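Local structure of penaeus monodon metallodensovirus major capsid protein (Penaeus monodon metallodensovirus, 6WH7) at residues T76-I81 with V189-S194; N86-Y91 with T295-E300; C116-P121 with L325-Y330; Y126-L131 with A289-E294; N259-N264 with M364-H369. The protein builds the capsid of a shrimp densovirus, sixty copies assembling into the protein shell that probably encloses the viral genome. All blocks are in the same frame, centred on the assembly; numbering follows the deposited sequence.

Contact 1 (T76-I81 with V189-S194)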
# COMPACT_ATOMS: atom_id res chain seq x y z
N THR A 76 -10.64 21.41 104.70
CA THR A 76 -9.21 21.31 104.89
C THR A 76 -8.64 20.31 103.89
O THR A 76 -9.38 19.57 103.24
CB THR A 76 -8.90 20.92 106.33
OG1 THR A 76 -9.43 19.62 106.61
CG2 THR A 76 -9.51 21.91 107.29
N PRO A 77 -7.31 20.28 103.71
CA PRO A 77 -6.74 19.35 102.73
C PRO A 77 -6.86 17.89 103.11
O PRO A 77 -6.70 17.03 102.25
CB PRO A 77 -5.28 19.79 102.66
CG PRO A 77 -5.02 20.43 103.95
CD PRO A 77 -6.28 21.17 104.26
N THR A 78 -7.12 17.59 104.38
CA THR A 78 -7.29 16.20 104.79
C THR A 78 -8.69 15.69 104.46
O THR A 78 -8.86 14.55 104.02
CB THR A 78 -7.00 16.06 106.28
OG1 THR A 78 -5.65 16.46 106.53
CG2 THR A 78 -7.19 14.63 106.73
N GLU A 79 -9.70 16.52 104.70
CA GLU A 79 -11.08 16.17 104.42
C GLU A 79 -11.41 16.38 102.94
O GLU A 79 -10.76 17.15 102.23
CB GLU A 79 -12.00 16.98 105.32
CG GLU A 79 -11.84 18.46 105.16
CD GLU A 79 -12.55 19.26 106.23
OE1 GLU A 79 -13.38 18.68 106.95
OE2 GLU A 79 -12.29 20.47 106.35
N MET A 80 -12.43 15.66 102.47
CA MET A 80 -12.84 15.71 101.08
C MET A 80 -14.35 15.80 101.00
O MET A 80 -15.06 15.39 101.92
CB MET A 80 -12.37 14.47 100.32
CG MET A 80 -13.18 13.25 100.65
SD MET A 80 -12.43 11.70 100.21
CE MET A 80 -11.55 11.38 101.72
N ILE A 81 -14.84 16.34 99.90
CA ILE A 81 -16.27 16.34 99.60
C ILE A 81 -16.61 15.04 98.90
O ILE A 81 -15.95 14.65 97.93
CB ILE A 81 -16.66 17.54 98.73
CG1 ILE A 81 -16.47 18.84 99.49
CG2 ILE A 81 -18.10 17.43 98.29
CD1 ILE A 81 -17.36 18.95 100.66
N VAL A 189 -18.76 15.87 103.85
CA VAL A 189 -17.32 15.92 104.07
C VAL A 189 -16.91 14.65 104.79
O VAL A 189 -17.53 14.24 105.77
CB VAL A 189 -16.90 17.17 104.86
CG1 VAL A 189 -17.14 18.40 104.05
CG2 VAL A 189 -17.69 17.28 106.11
N ALA A 190 -15.87 14.02 104.28
CA ALA A 190 -15.26 12.86 104.91
C ALA A 190 -13.81 13.17 105.19
O ALA A 190 -13.11 13.73 104.34
CB ALA A 190 -15.37 11.64 104.02
N SER A 191 -13.35 12.82 106.37
CA SER A 191 -11.96 12.97 106.74
C SER A 191 -11.32 11.59 106.66
O SER A 191 -11.60 10.72 107.49
CB SER A 191 -11.82 13.56 108.14
OG SER A 191 -10.46 13.70 108.50
N THR A 192 -10.47 11.39 105.67
CA THR A 192 -9.75 10.13 105.54
C THR A 192 -8.55 10.13 106.48
O THR A 192 -7.69 11.01 106.40
CB THR A 192 -9.34 9.90 104.09
OG1 THR A 192 -8.61 8.67 103.98
CG2 THR A 192 -8.54 11.07 103.53
N VAL A 193 -8.52 9.18 107.40
CA VAL A 193 -7.51 9.12 108.44
C VAL A 193 -7.11 7.67 108.66
O VAL A 193 -7.97 6.81 108.89
CB VAL A 193 -8.01 9.75 109.76
CG1 VAL A 193 -6.99 9.57 110.86
CG2 VAL A 193 -8.30 11.24 109.57
N SER A 194 -5.81 7.39 108.58
CA SER A 194 -5.26 6.09 108.93
C SER A 194 -5.11 6.04 110.45
O SER A 194 -5.71 6.83 111.18
CB SER A 194 -3.95 5.85 108.20
OG SER A 194 -3.39 4.60 108.55
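Met-80 and Ala-190 form an antiparallel hydrogen-bonded pair, with both amides donating across (Met-80 N to Ala-190 O 2.8 Å, Ala-190 N to Met-80 O 2.8 Å), and the axes of 79-81 and 189-191 run 151° apart. Next along, Ile-81 and Val-189 are a non-hydrogen-bonded pair whose branch ends meet, Ile-81 CD1 lying 3.4 Å from Val-189 CG1. The Met-80 side chain leaves for the other face. Its last bend (chi3 90°) brings CE to 3.5 Å from Thr-192 CG2, the two side chains crossing at about a right angle. Thr-78 adds CG2, 3.8 Å from Ser-191 OG. Beside this seam, Glu-79 OE2 accepts the Thr-76 amide on its anti lone pair. The short strand 189-191 is thereby added beside 79-83, at one margin of the CHEF sheet of the jelly roll. Two backbone bonds fix the register, while the buried Glu-79 carboxylate is held by the Thr-76 amide of its own turn and by a salt bridge to Lys-173 of strand 169-179, consistent with an ionised carboxylate.

Contact 2 (N86-Y91 with T295-E300)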
# COMPACT_ATOMS: atom_id res chain seq x y z
N ASN A 86 -23.70 8.31 93.18
CA ASN A 86 -24.20 6.96 93.04
C ASN A 86 -25.57 6.77 93.66
O ASN A 86 -26.08 5.65 93.67
CB ASN A 86 -23.20 5.95 93.60
CG ASN A 86 -22.85 6.20 95.04
OD1 ASN A 86 -23.06 7.29 95.56
ND2 ASN A 86 -22.34 5.18 95.70
N VAL A 87 -26.18 7.84 94.15
CA VAL A 87 -27.48 7.78 94.79
C VAL A 87 -28.52 8.23 93.78
O VAL A 87 -28.34 9.24 93.10
CB VAL A 87 -27.51 8.66 96.05
CG1 VAL A 87 -28.85 8.58 96.73
CG2 VAL A 87 -26.40 8.26 96.98
N MET A 88 -29.61 7.47 93.66
CA MET A 88 -30.71 7.87 92.78
C MET A 88 -31.26 9.22 93.18
O MET A 88 -31.57 10.05 92.32
CB MET A 88 -31.81 6.82 92.80
CG MET A 88 -31.50 5.53 92.10
SD MET A 88 -31.32 5.72 90.33
CE MET A 88 -33.01 6.12 89.90
N ARG A 89 -31.39 9.46 94.48
CA ARG A 89 -31.96 10.70 94.98
C ARG A 89 -31.17 11.92 94.54
O ARG A 89 -31.71 13.03 94.53
CB ARG A 89 -32.02 10.63 96.49
CG ARG A 89 -32.72 11.76 97.15
CD ARG A 89 -32.65 11.58 98.62
NE ARG A 89 -33.36 10.39 99.06
CZ ARG A 89 -34.65 10.38 99.38
NH1 ARG A 89 -35.35 11.50 99.32
NH2 ARG A 89 -35.23 9.26 99.77
N PHE A 90 -29.91 11.73 94.16
CA PHE A 90 -29.06 12.84 93.76
C PHE A 90 -29.53 13.45 92.44
O PHE A 90 -29.53 14.67 92.28
CB PHE A 90 -27.63 12.33 93.67
CG PHE A 90 -26.62 13.34 93.24
CD1 PHE A 90 -26.18 14.31 94.12
CD2 PHE A 90 -26.04 13.27 92.00
CE1 PHE A 90 -25.23 15.22 93.73
CE2 PHE A 90 -25.09 14.17 91.61
CZ PHE A 90 -24.69 15.14 92.48
N TYR A 91 -29.89 12.61 91.49
CA TYR A 91 -30.22 13.05 90.14
C TYR A 91 -31.67 13.49 89.96
O TYR A 91 -31.93 14.52 89.34
CB TYR A 91 -29.90 11.93 89.17
CG TYR A 91 -28.46 11.59 89.17
CD1 TYR A 91 -27.57 12.25 88.35
CD2 TYR A 91 -27.97 10.62 90.02
CE1 TYR A 91 -26.25 11.94 88.36
CE2 TYR A 91 -26.65 10.31 90.04
CZ TYR A 91 -25.79 10.97 89.20
OH TYR A 91 -24.45 10.66 89.20
N THR A 295 -26.95 17.89 86.87
CA THR A 295 -27.12 16.45 86.86
C THR A 295 -28.17 16.07 85.83
O THR A 295 -29.10 16.83 85.56
CB THR A 295 -27.53 15.92 88.23
OG1 THR A 295 -28.78 16.49 88.62
CG2 THR A 295 -26.49 16.28 89.25
N GLU A 296 -28.01 14.90 85.24
CA GLU A 296 -29.00 14.35 84.34
C GLU A 296 -29.12 12.86 84.58
O GLU A 296 -28.11 12.15 84.64
CB GLU A 296 -28.65 14.62 82.89
CG GLU A 296 -29.67 14.09 81.92
CD GLU A 296 -29.30 14.37 80.48
OE1 GLU A 296 -28.22 14.96 80.25
OE2 GLU A 296 -30.08 14.01 79.58
N ILE A 297 -30.35 12.38 84.73
CA ILE A 297 -30.65 10.96 84.77
C ILE A 297 -31.66 10.67 83.68
O ILE A 297 -32.68 11.35 83.58
CB ILE A 297 -31.17 10.53 86.15
CG1 ILE A 297 -31.41 9.02 86.18
CG2 ILE A 297 -32.40 11.32 86.55
CD1 ILE A 297 -31.61 8.49 87.55
N GLU A 298 -31.36 9.69 82.84
CA GLU A 298 -32.16 9.38 81.67
C GLU A 298 -32.97 8.13 81.96
O GLU A 298 -32.41 7.04 82.03
CB GLU A 298 -31.28 9.16 80.45
CG GLU A 298 -30.50 10.37 80.01
CD GLU A 298 -29.62 10.07 78.82
OE1 GLU A 298 -29.51 8.89 78.45
OE2 GLU A 298 -29.04 11.02 78.26
N PHE A 299 -34.28 8.26 82.09
CA PHE A 299 -35.12 7.11 82.37
C PHE A 299 -35.70 6.51 81.10
O PHE A 299 -36.03 7.22 80.15
CB PHE A 299 -36.25 7.48 83.31
CG PHE A 299 -35.81 7.72 84.71
CD1 PHE A 299 -35.71 6.67 85.60
CD2 PHE A 299 -35.52 8.99 85.14
CE1 PHE A 299 -35.33 6.89 86.88
CE2 PHE A 299 -35.14 9.20 86.43
CZ PHE A 299 -35.04 8.15 87.30
N GLU A 300 -35.82 5.19 81.10
CA GLU A 300 -36.71 4.49 80.19
C GLU A 300 -37.94 4.06 80.96
O GLU A 300 -37.84 3.57 82.08
CB GLU A 300 -36.04 3.26 79.58
CG GLU A 300 -34.95 3.57 78.60
CD GLU A 300 -34.28 2.32 78.10
OE1 GLU A 300 -34.53 1.24 78.66
OE2 GLU A 300 -33.49 2.42 77.14
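The Phe-90 ring meets Thr-295 of strand 295-300, and the Tyr-91 ring has Thr-295, Glu-296 and Ile-297 obliquely beside it. Thr-295 CG2 approaches the Phe-90 ring obliquely, 3.5 Å from CE2, while Thr-295 CB lies 3.7 Å and Glu-296 O 3.8 Å from Tyr-91 CD1. One face of the Tyr-91 ring is covered by its chain neighbour: Phe-90 CD2 stands 3.5 Å above the ring plane, over its centre, and Tyr-91 CD2 in turn lies in the plane of the Phe-90 ring at its edge. At the root of the side chain, Tyr-91 CB rests 3.6 Å from Ile-297 CB. Met-88 reaches the strand with its end. Its chain bends twice (chi2 -67°, chi3 -68°), carrying CE to 3.6 Å from Ile-297 CD1 and 3.9 Å from Phe-299 CZ. The polar ends are held from outside the two segments: Tyr-91 OH bonds to Trp-85 O, and Arg-184 NH1 bonds to both Thr-295 OG1 and Phe-90 O. The helix 88-92 follows strand 79-83 and lies against the apolar face of strand 287-302, an arrangement consistent with the helix after strand C of the parvovirus jelly roll packing on strand I.

Contact 3 (C116-P121 with L325-Y330)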
# COMPACT_ATOMS: atom_id res chain seq x y z
N CYS A 116 -46.32 4.86 85.33
CA CYS A 116 -46.00 3.87 84.31
C CYS A 116 -46.06 2.48 84.91
O CYS A 116 -46.08 2.29 86.12
CB CYS A 116 -44.60 4.12 83.75
SG CYS A 116 -44.38 5.76 83.10
N LYS A 117 -46.12 1.48 84.03
CA LYS A 117 -46.01 0.12 84.54
C LYS A 117 -44.60 -0.15 85.05
O LYS A 117 -44.42 -0.73 86.12
CB LYS A 117 -46.37 -0.90 83.47
CG LYS A 117 -46.42 -2.28 84.06
CD LYS A 117 -46.80 -3.34 83.08
CE LYS A 117 -46.66 -4.67 83.76
NZ LYS A 117 -47.56 -4.76 84.93
N ALA A 118 -43.59 0.28 84.30
CA ALA A 118 -42.20 0.03 84.62
C ALA A 118 -41.38 1.25 84.24
O ALA A 118 -41.74 2.01 83.35
CB ALA A 118 -41.67 -1.18 83.89
N HIS A 119 -40.26 1.42 84.94
CA HIS A 119 -39.31 2.47 84.62
C HIS A 119 -37.92 1.97 84.94
O HIS A 119 -37.74 1.08 85.77
CB HIS A 119 -39.60 3.76 85.38
CG HIS A 119 -39.51 3.61 86.87
ND1 HIS A 119 -38.32 3.65 87.55
CD2 HIS A 119 -40.47 3.40 87.79
CE1 HIS A 119 -38.55 3.48 88.83
NE2 HIS A 119 -39.85 3.33 89.01
N ARG A 120 -36.94 2.53 84.25
CA ARG A 120 -35.61 2.04 84.41
C ARG A 120 -34.62 3.20 84.31
O ARG A 120 -34.79 4.06 83.44
CB ARG A 120 -35.35 0.97 83.36
CG ARG A 120 -34.03 0.36 83.38
CD ARG A 120 -34.00 -0.84 82.49
NE ARG A 120 -34.30 -0.57 81.10
CZ ARG A 120 -34.54 -1.53 80.22
NH1 ARG A 120 -34.51 -2.79 80.60
NH2 ARG A 120 -34.80 -1.23 78.96
N PRO A 121 -33.59 3.23 85.15
CA PRO A 121 -32.76 4.44 85.24
C PRO A 121 -31.80 4.67 84.08
O PRO A 121 -31.41 5.83 83.88
CB PRO A 121 -31.99 4.23 86.55
CG PRO A 121 -32.86 3.37 87.34
CD PRO A 121 -33.46 2.41 86.36
N LEU A 325 -40.70 -11.36 86.52
CA LEU A 325 -39.56 -11.69 85.69
C LEU A 325 -38.83 -10.46 85.20
O LEU A 325 -37.60 -10.47 85.11
CB LEU A 325 -40.02 -12.54 84.50
CG LEU A 325 -39.97 -14.06 84.62
CD1 LEU A 325 -40.73 -14.51 85.81
CD2 LEU A 325 -40.57 -14.67 83.39
N TRP A 326 -39.54 -9.42 84.78
CA TRP A 326 -38.88 -8.20 84.36
C TRP A 326 -39.05 -7.00 85.29
O TRP A 326 -38.38 -5.99 85.06
CB TRP A 326 -39.33 -7.87 82.94
CG TRP A 326 -40.77 -7.66 82.81
CD1 TRP A 326 -41.74 -8.60 82.85
CD2 TRP A 326 -41.42 -6.42 82.52
NE1 TRP A 326 -42.96 -8.02 82.66
CE2 TRP A 326 -42.79 -6.68 82.45
CE3 TRP A 326 -40.97 -5.12 82.33
CZ2 TRP A 326 -43.71 -5.69 82.21
CZ3 TRP A 326 -41.88 -4.14 82.09
CH2 TRP A 326 -43.24 -4.42 82.03
N ILE A 327 -39.87 -7.07 86.34
CA ILE A 327 -40.11 -5.93 87.22
C ILE A 327 -39.49 -6.22 88.58
O ILE A 327 -39.76 -7.27 89.17
CB ILE A 327 -41.61 -5.62 87.40
CG1 ILE A 327 -42.27 -5.36 86.07
CG2 ILE A 327 -41.77 -4.37 88.22
CD1 ILE A 327 -41.73 -4.19 85.46
N GLN A 328 -38.69 -5.29 89.08
CA GLN A 328 -37.93 -5.54 90.29
C GLN A 328 -38.01 -4.33 91.21
O GLN A 328 -38.26 -3.21 90.77
CB GLN A 328 -36.48 -5.86 89.96
CG GLN A 328 -36.34 -7.08 89.08
CD GLN A 328 -36.91 -8.30 89.72
OE1 GLN A 328 -36.61 -8.59 90.87
NE2 GLN A 328 -37.78 -9.00 89.01
N SER A 329 -37.83 -4.58 92.50
CA SER A 329 -37.61 -3.50 93.45
C SER A 329 -36.16 -3.04 93.38
O SER A 329 -35.27 -3.75 92.89
CB SER A 329 -37.99 -3.95 94.86
OG SER A 329 -37.21 -5.04 95.30
N TYR A 330 -35.91 -1.82 93.85
CA TYR A 330 -34.56 -1.28 93.84
C TYR A 330 -33.64 -2.03 94.79
O TYR A 330 -34.02 -2.35 95.92
CB TYR A 330 -34.58 0.21 94.16
CG TYR A 330 -34.90 1.05 92.96
CD1 TYR A 330 -33.89 1.51 92.14
CD2 TYR A 330 -36.20 1.37 92.63
CE1 TYR A 330 -34.16 2.28 91.04
CE2 TYR A 330 -36.48 2.14 91.52
CZ TYR A 330 -35.45 2.59 90.73
OH TYR A 330 -35.70 3.35 89.62
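Apolar packing joins Lys-117 and Ala-118 to Trp-326 and Ile-327. The methylene part of Lys-117 crosses the indole at about a right angle, CE lying 3.5 Å from Trp-326 CZ2 in an oblique approach. Ala-118 CB points at two adjoining partners, 3.5 Å from Trp-326 CZ3 and 3.4 Å from Ile-327 CD1. That same Ile-327 CD1 covers one indole face, 3.3 Å above its plane and offset toward the rim. Ionic interactions finish the lysine: NZ forms salt bridges with Asp-323 and Glu-305, anchoring its far end. In the backbone, Lys-117 and Ala-118 both face Arg-302, a classic beta bulge where strand 118-135 begins beside 287-302. The two-residue strand 229-230, parallel to 327-328, makes backbone hydrogen bonds to His-119 through Phe-230 and to Trp-326 through Trp-229. Between the two segments the one aromatic pair, His-119 with Tyr-330, meets rim to rim, centroids 5.9 Å apart and planes at 29°, with Tyr-330 OH in the imidazole plane, 3.0 Å from His-119 CE1. Pro-121 and Tyr-330 approach each other from opposite directions, Pro-121 CG 3.6 Å from Tyr-330 OH. Tyr-330 also stacks with Phe-230, and His-119 NE2 is hydrogen-bonded to Ser-232 O.

Contact 4 (Y126-L131 with A289-E294)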
# COMPACT_ATOMS: atom_id res chain seq x y z
N TYR A 126 -23.51 13.69 85.75
CA TYR A 126 -23.52 15.05 86.27
C TYR A 126 -22.36 15.82 85.68
O TYR A 126 -21.39 15.25 85.18
CB TYR A 126 -23.45 15.07 87.80
CG TYR A 126 -22.13 14.64 88.39
CD1 TYR A 126 -21.18 15.57 88.74
CD2 TYR A 126 -21.84 13.31 88.58
CE1 TYR A 126 -19.99 15.18 89.28
CE2 TYR A 126 -20.65 12.92 89.11
CZ TYR A 126 -19.72 13.86 89.46
OH TYR A 126 -18.53 13.47 90.00
N THR A 127 -22.48 17.14 85.71
CA THR A 127 -21.47 18.04 85.17
C THR A 127 -21.10 19.07 86.21
O THR A 127 -21.97 19.72 86.78
CB THR A 127 -21.97 18.73 83.90
OG1 THR A 127 -22.27 17.75 82.90
CG2 THR A 127 -20.90 19.65 83.36
N LEU A 128 -19.81 19.21 86.46
CA LEU A 128 -19.26 20.29 87.26
C LEU A 128 -18.74 21.37 86.33
O LEU A 128 -17.96 21.08 85.42
CB LEU A 128 -18.14 19.79 88.16
CG LEU A 128 -18.53 19.45 89.59
CD1 LEU A 128 -19.67 18.51 89.64
CD2 LEU A 128 -17.33 18.83 90.27
N SER A 129 -19.17 22.60 86.55
CA SER A 129 -18.94 23.65 85.57
C SER A 129 -18.67 24.97 86.27
O SER A 129 -19.20 25.24 87.34
CB SER A 129 -20.15 23.79 84.65
OG SER A 129 -19.94 24.85 83.76
N ASN A 130 -17.84 25.79 85.62
CA ASN A 130 -17.66 27.19 85.97
C ASN A 130 -17.17 27.34 87.41
O ASN A 130 -17.84 27.91 88.28
CB ASN A 130 -18.95 27.96 85.70
CG ASN A 130 -19.33 27.92 84.25
OD1 ASN A 130 -20.42 27.48 83.90
ND2 ASN A 130 -18.45 28.40 83.39
N LEU A 131 -15.97 26.82 87.63
CA LEU A 131 -15.37 26.81 88.95
C LEU A 131 -14.94 28.21 89.35
O LEU A 131 -14.29 28.91 88.57
CB LEU A 131 -14.18 25.87 88.99
CG LEU A 131 -13.43 25.79 90.31
CD1 LEU A 131 -14.31 25.21 91.37
CD2 LEU A 131 -12.20 24.97 90.16
N ALA A 289 -14.70 26.97 96.99
CA ALA A 289 -15.01 26.78 95.59
C ALA A 289 -16.49 26.95 95.36
O ALA A 289 -17.31 26.46 96.14
CB ALA A 289 -14.56 25.40 95.10
N GLN A 290 -16.83 27.67 94.30
CA GLN A 290 -18.16 27.61 93.72
C GLN A 290 -18.07 26.99 92.34
O GLN A 290 -17.11 27.22 91.60
CB GLN A 290 -18.79 28.99 93.55
CG GLN A 290 -20.25 28.83 93.19
CD GLN A 290 -20.82 30.01 92.48
OE1 GLN A 290 -20.11 30.93 92.13
NE2 GLN A 290 -22.11 29.98 92.26
N PHE A 291 -19.08 26.21 91.99
CA PHE A 291 -19.23 25.73 90.63
C PHE A 291 -20.71 25.46 90.40
O PHE A 291 -21.53 25.59 91.31
CB PHE A 291 -18.36 24.51 90.37
CG PHE A 291 -18.53 23.43 91.38
CD1 PHE A 291 -19.49 22.45 91.23
CD2 PHE A 291 -17.73 23.40 92.50
CE1 PHE A 291 -19.64 21.48 92.16
CE2 PHE A 291 -17.88 22.43 93.43
CZ PHE A 291 -18.83 21.46 93.26
N THR A 292 -21.04 25.08 89.18
CA THR A 292 -22.40 24.75 88.81
C THR A 292 -22.52 23.24 88.71
O THR A 292 -21.69 22.58 88.08
CB THR A 292 -22.77 25.40 87.48
OG1 THR A 292 -22.59 26.81 87.59
CG2 THR A 292 -24.20 25.12 87.13
N LEU A 293 -23.54 22.69 89.35
CA LEU A 293 -23.82 21.26 89.30
C LEU A 293 -25.03 21.06 88.40
O LEU A 293 -26.14 21.46 88.75
CB LEU A 293 -24.07 20.69 90.69
CG LEU A 293 -24.47 19.23 90.70
CD1 LEU A 293 -23.35 18.39 90.14
CD2 LEU A 293 -24.81 18.79 92.09
N GLU A 294 -24.81 20.45 87.24
CA GLU A 294 -25.88 20.00 86.37
C GLU A 294 -25.89 18.48 86.36
O GLU A 294 -24.93 17.86 85.89
CB GLU A 294 -25.71 20.53 84.95
CG GLU A 294 -26.03 21.98 84.78
CD GLU A 294 -25.82 22.44 83.36
OE1 GLU A 294 -25.15 21.72 82.60
OE2 GLU A 294 -26.34 23.51 83.00
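Phe-291, with CG set between its backbone N and carbonyl carbon (chi1 51°), turns its ring beside Leu-128, whose CG lies 3.5 Å from Phe-291 CE1 and whose CD2 sits over one ring face. Leu-293 sets CG anti to its N (chi1 176°), which sends CD1 to 3.7 Å from Leu-128 CD1 and 3.8 Å from Tyr-126 CD1. At the far end, Leu-131 CD1 reaches Ala-289 CB at 3.7 Å. The strands are antiparallel, with two hydrogen-bonded pairs: Thr-127 with Glu-294, and Ser-129 with Thr-292, whose N lies 2.6 Å from Ser-129 O. At Asn-130 a positive phi (59°) interrupts the regular pairing. These are the central strands, D and I, of the jelly-roll BIDG sheet. Phe-291 packs on Met-157 of the opposing sheet. On the polar face, Thr-127 OG1 bonds to His-219, Thr-292 OG1 to Tyr-210 of a neighbouring subunit, and Ser-129 and Glu-294 pack on Trp-47 and Thr-49 of another. The chemistry thus separates a largely apolar interior face from a polar one that partly meets other subunits.

Contact 5 (N259-N264 with M364-H369)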
# COMPACT_ATOMS: atom_id res chain seq x y z
N ASN A 259 -35.82 -16.23 88.81
CA ASN A 259 -35.80 -14.92 89.42
C ASN A 259 -34.80 -14.06 88.68
O ASN A 259 -34.00 -14.56 87.88
CB ASN A 259 -35.43 -15.01 90.90
CG ASN A 259 -36.45 -15.75 91.70
OD1 ASN A 259 -36.13 -16.72 92.38
ND2 ASN A 259 -37.69 -15.29 91.66
N VAL A 260 -34.84 -12.77 88.93
CA VAL A 260 -33.87 -11.85 88.37
C VAL A 260 -32.68 -11.79 89.31
O VAL A 260 -32.84 -11.57 90.51
CB VAL A 260 -34.48 -10.46 88.17
CG1 VAL A 260 -33.46 -9.53 87.58
CG2 VAL A 260 -35.65 -10.56 87.29
N ARG A 261 -31.50 -12.01 88.76
CA ARG A 261 -30.29 -12.06 89.56
C ARG A 261 -29.27 -11.12 88.94
O ARG A 261 -29.11 -11.09 87.72
CB ARG A 261 -29.74 -13.48 89.62
CG ARG A 261 -30.73 -14.49 90.13
CD ARG A 261 -31.16 -14.18 91.54
NE ARG A 261 -30.05 -14.20 92.48
CZ ARG A 261 -29.60 -15.30 93.07
NH1 ARG A 261 -30.16 -16.47 92.83
NH2 ARG A 261 -28.58 -15.23 93.92
N GLY A 262 -28.61 -10.34 89.78
CA GLY A 262 -27.60 -9.43 89.30
C GLY A 262 -26.35 -10.16 88.83
O GLY A 262 -25.98 -11.21 89.34
N VAL A 263 -25.70 -9.57 87.84
CA VAL A 263 -24.59 -10.19 87.12
C VAL A 263 -23.63 -9.10 86.67
O VAL A 263 -24.04 -7.98 86.38
CB VAL A 263 -25.14 -11.01 85.92
CG1 VAL A 263 -24.04 -11.42 84.99
CG2 VAL A 263 -25.83 -12.25 86.40
N ASN A 264 -22.33 -9.42 86.66
CA ASN A 264 -21.27 -8.74 85.91
C ASN A 264 -20.60 -7.51 86.52
O ASN A 264 -19.83 -6.89 85.80
CB ASN A 264 -21.70 -8.33 84.49
CG ASN A 264 -21.64 -9.47 83.53
OD1 ASN A 264 -20.96 -10.45 83.77
ND2 ASN A 264 -22.31 -9.32 82.40
N MET A 364 -29.46 -11.40 85.00
CA MET A 364 -29.87 -12.56 84.23
C MET A 364 -31.09 -13.17 84.90
O MET A 364 -31.48 -12.77 86.00
CB MET A 364 -28.75 -13.61 84.11
CG MET A 364 -28.49 -14.40 85.37
SD MET A 364 -27.25 -15.65 85.04
CE MET A 364 -28.20 -16.79 84.05
N LEU A 365 -31.69 -14.13 84.23
CA LEU A 365 -32.92 -14.74 84.69
C LEU A 365 -32.56 -16.16 85.11
O LEU A 365 -32.16 -16.97 84.27
CB LEU A 365 -33.96 -14.70 83.58
CG LEU A 365 -35.42 -14.57 83.95
CD1 LEU A 365 -35.55 -13.67 85.15
CD2 LEU A 365 -36.13 -13.94 82.79
N PHE A 366 -32.66 -16.45 86.40
CA PHE A 366 -31.97 -17.59 86.99
C PHE A 366 -32.90 -18.27 87.98
O PHE A 366 -33.58 -17.60 88.75
CB PHE A 366 -30.69 -17.09 87.67
CG PHE A 366 -29.81 -18.17 88.20
CD1 PHE A 366 -28.89 -18.78 87.37
CD2 PHE A 366 -29.87 -18.54 89.52
CE1 PHE A 366 -28.07 -19.76 87.85
CE2 PHE A 366 -29.05 -19.52 90.00
CZ PHE A 366 -28.15 -20.13 89.16
N ASP A 367 -32.94 -19.60 87.95
CA ASP A 367 -33.91 -20.32 88.76
C ASP A 367 -33.52 -20.29 90.24
O ASP A 367 -32.39 -19.99 90.61
CB ASP A 367 -34.07 -21.77 88.31
CG ASP A 367 -32.85 -22.62 88.59
OD1 ASP A 367 -31.80 -22.08 88.97
OD2 ASP A 367 -32.96 -23.85 88.45
N HIS A 368 -34.49 -20.61 91.09
CA HIS A 368 -34.24 -20.68 92.52
C HIS A 368 -34.96 -21.91 93.06
O HIS A 368 -36.02 -22.28 92.57
CB HIS A 368 -34.71 -19.41 93.22
CG HIS A 368 -34.20 -19.26 94.62
ND1 HIS A 368 -34.82 -19.83 95.70
CD2 HIS A 368 -33.12 -18.61 95.10
CE1 HIS A 368 -34.15 -19.53 96.80
NE2 HIS A 368 -33.11 -18.79 96.46
N HIS A 369 -34.35 -22.54 94.06
CA HIS A 369 -34.86 -23.79 94.60
C HIS A 369 -35.15 -23.68 96.09
O HIS A 369 -34.52 -22.91 96.80
CB HIS A 369 -33.86 -24.90 94.34
CG HIS A 369 -33.70 -25.25 92.90
ND1 HIS A 369 -34.58 -26.08 92.24
CD2 HIS A 369 -32.80 -24.85 91.97
CE1 HIS A 369 -34.21 -26.20 90.98
NE2 HIS A 369 -33.13 -25.46 90.79
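Arg-261 and Phe-366 lie on the same face of a two-stranded antiparallel sheet, 257-262 with 363-368, that lies outside the main jelly-roll sheets. Their side chains are set obliquely, guanidinium and ring planes 81° apart: Arg-261 CG touches Phe-366 CB at 3.6 Å, and Arg-261 NH1 stands 3.9 Å from Phe-366 CD2. Two bends in the arginine chain (chi2 -61°, chi3 -62°) bring it alongside this neighbour. On the other face, Val-260 CG2 meets Leu-365 CD1 at 3.8 Å, and beyond the strand Val-263 CG2 packs on Met-364 CG at 3.6 Å. Four backbone bonds hold the register through the pairs Asn-259 with Phe-366 and Arg-261 with Met-364. Between subunits, Arg-261 NE is salt-bridged to Asp-367 of one neighbouring subunit, and the local Asp-367 to Arg-261 of another, while Phe-366 meets Phe-366 of both edge-to-face. This cyclic, head-to-tail pattern is consistent with packing about a rotational symmetry axis of the capsid. Of the four bonds, that of Asn-259 N to Phe-366 O (2.6 Å) has its donor lifted above the carbonyl plane.

From the N terminus, contacts 1, 2, 3 and 4 open in turn between residues 76 and 131. Contact 1 closes first, at 189-194, so it crosses 2, 3 and 4. Contact 5 opens only afterwards, at 259-264, in series with contact 1. Strand 287-302 then closes contact 4 and next contact 2, which encloses it. Contact 3, closing at 325-330, also encloses contact 4 but crosses contact 2. The C-terminal strand closes contact 5, which crosses 2, 3 and 4. Contacts 2, 3 and 4 share the BIDG sheet, and a salt bridge from Glu-300 to Arg-120 joins 2 and 3. Contact 1 belongs to the CHEF sheet, while contact 5 touches contact 3 through Leu-325 and Val-260.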